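Local coordinates for major capsid protein (Paramecium bursaria Chlorella virus 1, PDB 5TIP), which self-assembles as trimers into the large icosahedral, pseudo T=169 capsid of a chlorella virus and carries N-linked glycans on its surface, at residues G78-T83 with N137-A142. Sequence-based numbering, arbitrary orientation.
Sequences GGNGGT and NELVGA. With FUC (alpha-L-fucopyranose), chain F; XYP (beta-D-xylopyranose), chain B; GLA (alpha-D-galactopyranose), chain C; GLA (alpha-D-galactopyranose), chain G.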
loop_
_atom_site.group_PDB
_atom_site.type_symbol
_atom_site.label_atom_id
_atom_site.label_comp_id
_atom_site.label_asym_id
_atom_site.label_seq_id
_atom_site.Cartn_x
_atom_site.Cartn_y
_atom_site.Cartn_z
ATOM N N GLY A 78 -1.157 1.934 33.029
ATOM C CA GLY A 78 -1.161 1.267 34.315
ATOM C C GLY A 78 -1.034 -0.235 34.265
ATOM O O GLY A 78 -1.203 -0.890 35.307
ATOM N N GLY A 79 -0.749 -0.822 33.102
ATOM C CA GLY A 79 -0.541 -2.249 32.983
ATOM C C GLY A 79 0.692 -2.546 32.148
ATOM O O GLY A 79 1.366 -1.640 31.655
ATOM N N ASN A 80 0.964 -3.840 31.997
ATOM C CA ASN A 80 2.146 -4.271 31.260
ATOM C C ASN A 80 1.841 -4.457 29.778
ATOM O O ASN A 80 0.971 -3.775 29.227
ATOM C CB ASN A 80 2.706 -5.560 31.862
ATOM C CG ASN A 80 3.329 -5.337 33.227
ATOM O OD1 ASN A 80 4.005 -4.333 33.456
ATOM N ND2 ASN A 80 3.099 -6.270 34.143
ATOM N N GLY A 81 2.551 -5.373 29.127
ATOM C CA GLY A 81 2.401 -5.532 27.692
ATOM C C GLY A 81 1.045 -6.111 27.328
ATOM O O GLY A 81 0.553 -7.049 27.958
ATOM N N GLY A 82 0.432 -5.532 26.299
ATOM C CA GLY A 82 -0.826 -6.040 25.794
ATOM C C GLY A 82 -2.032 -5.746 26.653
ATOM O O GLY A 82 -3.022 -6.477 26.582
ATOM N N THR A 83 -1.984 -4.696 27.471
ATOM C CA THR A 83 -3.092 -4.356 28.352
ATOM C C THR A 83 -3.850 -3.116 27.897
ATOM O O THR A 83 -4.757 -2.663 28.602
ATOM C CB THR A 83 -2.590 -4.165 29.785
ATOM O OG1 THR A 83 -1.578 -3.150 29.806
ATOM C CG2 THR A 83 -2.014 -5.465 30.323
ATOM N N ASN A 137 5.631 -2.923 23.666
ATOM C CA ASN A 137 5.688 -3.761 24.866
ATOM C C ASN A 137 6.059 -2.954 26.110
ATOM O O ASN A 137 6.798 -3.423 26.977
ATOM C CB ASN A 137 6.659 -4.929 24.673
ATOM C CG ASN A 137 6.415 -5.682 23.381
ATOM O OD1 ASN A 137 5.286 -5.762 22.899
ATOM N ND2 ASN A 137 7.480 -6.235 22.811
ATOM N N GLU A 138 5.546 -1.730 26.199
ATOM C CA GLU A 138 5.868 -0.874 27.330
ATOM C C GLU A 138 5.242 -1.413 28.616
ATOM O O GLU A 138 4.237 -2.130 28.601
ATOM C CB GLU A 138 5.396 0.558 27.073
ATOM C CG GLU A 138 6.188 1.304 26.004
ATOM C CD GLU A 138 5.657 1.072 24.601
ATOM O OE1 GLU A 138 4.936 0.076 24.387
ATOM O OE2 GLU A 138 5.959 1.892 23.709
ATOM N N LEU A 139 5.852 -1.052 29.741
ATOM C CA LEU A 139 5.461 -1.559 31.047
ATOM C C LEU A 139 4.693 -0.495 31.827
ATOM O O LEU A 139 4.416 0.600 31.335
ATOM C CB LEU A 139 6.689 -2.029 31.827
ATOM C CG LEU A 139 7.561 -3.083 31.144
ATOM C CD1 LEU A 139 8.846 -3.299 31.926
ATOM C CD2 LEU A 139 6.795 -4.386 30.996
ATOM N N VAL A 140 4.344 -0.840 33.071
ATOM C CA VAL A 140 3.613 0.080 33.934
ATOM C C VAL A 140 4.398 1.373 34.090
ATOM O O VAL A 140 5.628 1.367 34.221
ATOM C CB VAL A 140 3.341 -0.570 35.301
ATOM C CG1 VAL A 140 2.515 0.356 36.183
ATOM C CG2 VAL A 140 2.644 -1.907 35.127
ATOM N N GLY A 141 3.685 2.496 34.057
ATOM C CA GLY A 141 4.293 3.791 34.263
ATOM C C GLY A 141 4.896 4.430 33.032
ATOM O O GLY A 141 5.456 5.528 33.139
ATOM N N ALA A 142 4.777 3.773 31.885
ATOM C CA ALA A 142 5.297 4.322 30.645
ATOM C C ALA A 142 4.428 5.499 30.228
ATOM O O ALA A 142 3.206 5.391 30.191
ATOM C CB ALA A 142 5.308 3.260 29.560
HETATM C C1 FUC F . 1.719 -9.675 25.663
HETATM C C2 FUC F . 1.829 -10.525 26.919
HETATM C C3 FUC F . 3.199 -11.191 26.936
HETATM C C4 FUC F . 4.280 -10.117 26.879
HETATM C C5 FUC F . 4.045 -9.239 25.655
HETATM C C6 FUC F . 5.078 -8.123 25.571
HETATM O O2 FUC F . 0.792 -11.509 26.936
HETATM O O3 FUC F . 3.353 -12.009 28.100
HETATM O O4 FUC F . 4.229 -9.340 28.082
HETATM O O5 FUC F . 2.735 -8.677 25.720
HETATM C C1 XYP B . 5.482 -9.267 28.723
HETATM C C2 XYP B . 5.170 -8.330 29.883
HETATM C C3 XYP B . 6.304 -8.354 30.900
HETATM C C4 XYP B . 6.631 -9.789 31.295
HETATM C C5 XYP B . 6.829 -10.656 30.056
HETATM O O2 XYP B . 4.990 -6.996 29.393
HETATM O O3 XYP B . 5.922 -7.610 32.062
HETATM O O4 XYP B . 7.818 -9.810 32.095
HETATM O O5 XYP B . 5.660 -10.582 29.243
HETATM C C1 GLA C . 0.137 -11.732 28.191
HETATM C C2 GLA C . -0.740 -12.931 27.848
HETATM C C3 GLA C . -1.905 -12.508 26.965
HETATM C C4 GLA C . -2.647 -11.337 27.595
HETATM C C5 GLA C . -1.678 -10.219 27.961
HETATM C C6 GLA C . -2.411 -9.087 28.669
HETATM O O2 GLA C . 0.039 -13.919 27.165
HETATM O O3 GLA C . -2.802 -13.609 26.795
HETATM O O4 GLA C . -3.334 -11.779 28.772
HETATM O O5 GLA C . -0.652 -10.721 28.814
HETATM O O6 GLA C . -3.585 -8.741 27.928
HETATM C C1 GLA G . 9.669 1.054 38.261
HETATM C C2 GLA G . 9.610 -0.055 37.227
HETATM C C3 GLA G . 9.586 0.578 35.842
HETATM C C4 GLA G . 8.368 1.477 35.749
HETATM C C5 GLA G . 8.418 2.543 36.836
HETATM C C6 GLA G . 7.184 3.440 36.807
HETATM O O2 GLA G . 10.777 -0.866 37.391
HETATM O O3 GLA G . 9.517 -0.410 34.809
HETATM O O4 GLA G . 7.201 0.671 35.932
HETATM O O5 GLA G . 8.535 1.919 38.118
HETATM O O6 GLA G . 7.379 4.578 37.657
#
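The carbonyl O of Gly78 lies against the side chain of Val140, 4.0 Å from each of its methyls CG1 and CG2. At Gly79 the two loops run close, roughly antiparallel; its O sits 3.4 Å from Val140 N at an angle too poor for a hydrogen bond, and Lys77 NZ instead bonds both this carbonyl and that of Glu138, tying the loops together. Asn80 crosses Val140 at a slant: with CG beside its own backbone N (chi1 -70°), the amide reaches over so that OD1 meets Val140 CG2 at 3.2 Å and lies near Leu139 CD2. These loops adjoin strands 65-76 and 143-149, antiparallel neighbours in the N-terminal jelly-roll domain of this double-jelly-roll capsid protein, and help form a glycan pocket. A type II turn starts at Asn80, whose O accepts a bond from Thr83 OG1 (2.7 Å). Within it, Gly81 N donates to xylose O2 (2.9 Å, 141° at the hydrogen), while xylose O3 rests 3.5 Å from Leu139 CD2. The fucose lies by Gly81 and turns its methyl C6 to the amide of Asn137, 3.5 Å from CG. Gly82 O accepts a hydrogen bond from O6 of one galactose (2.7 Å), and Thr83 O takes one from Gln183.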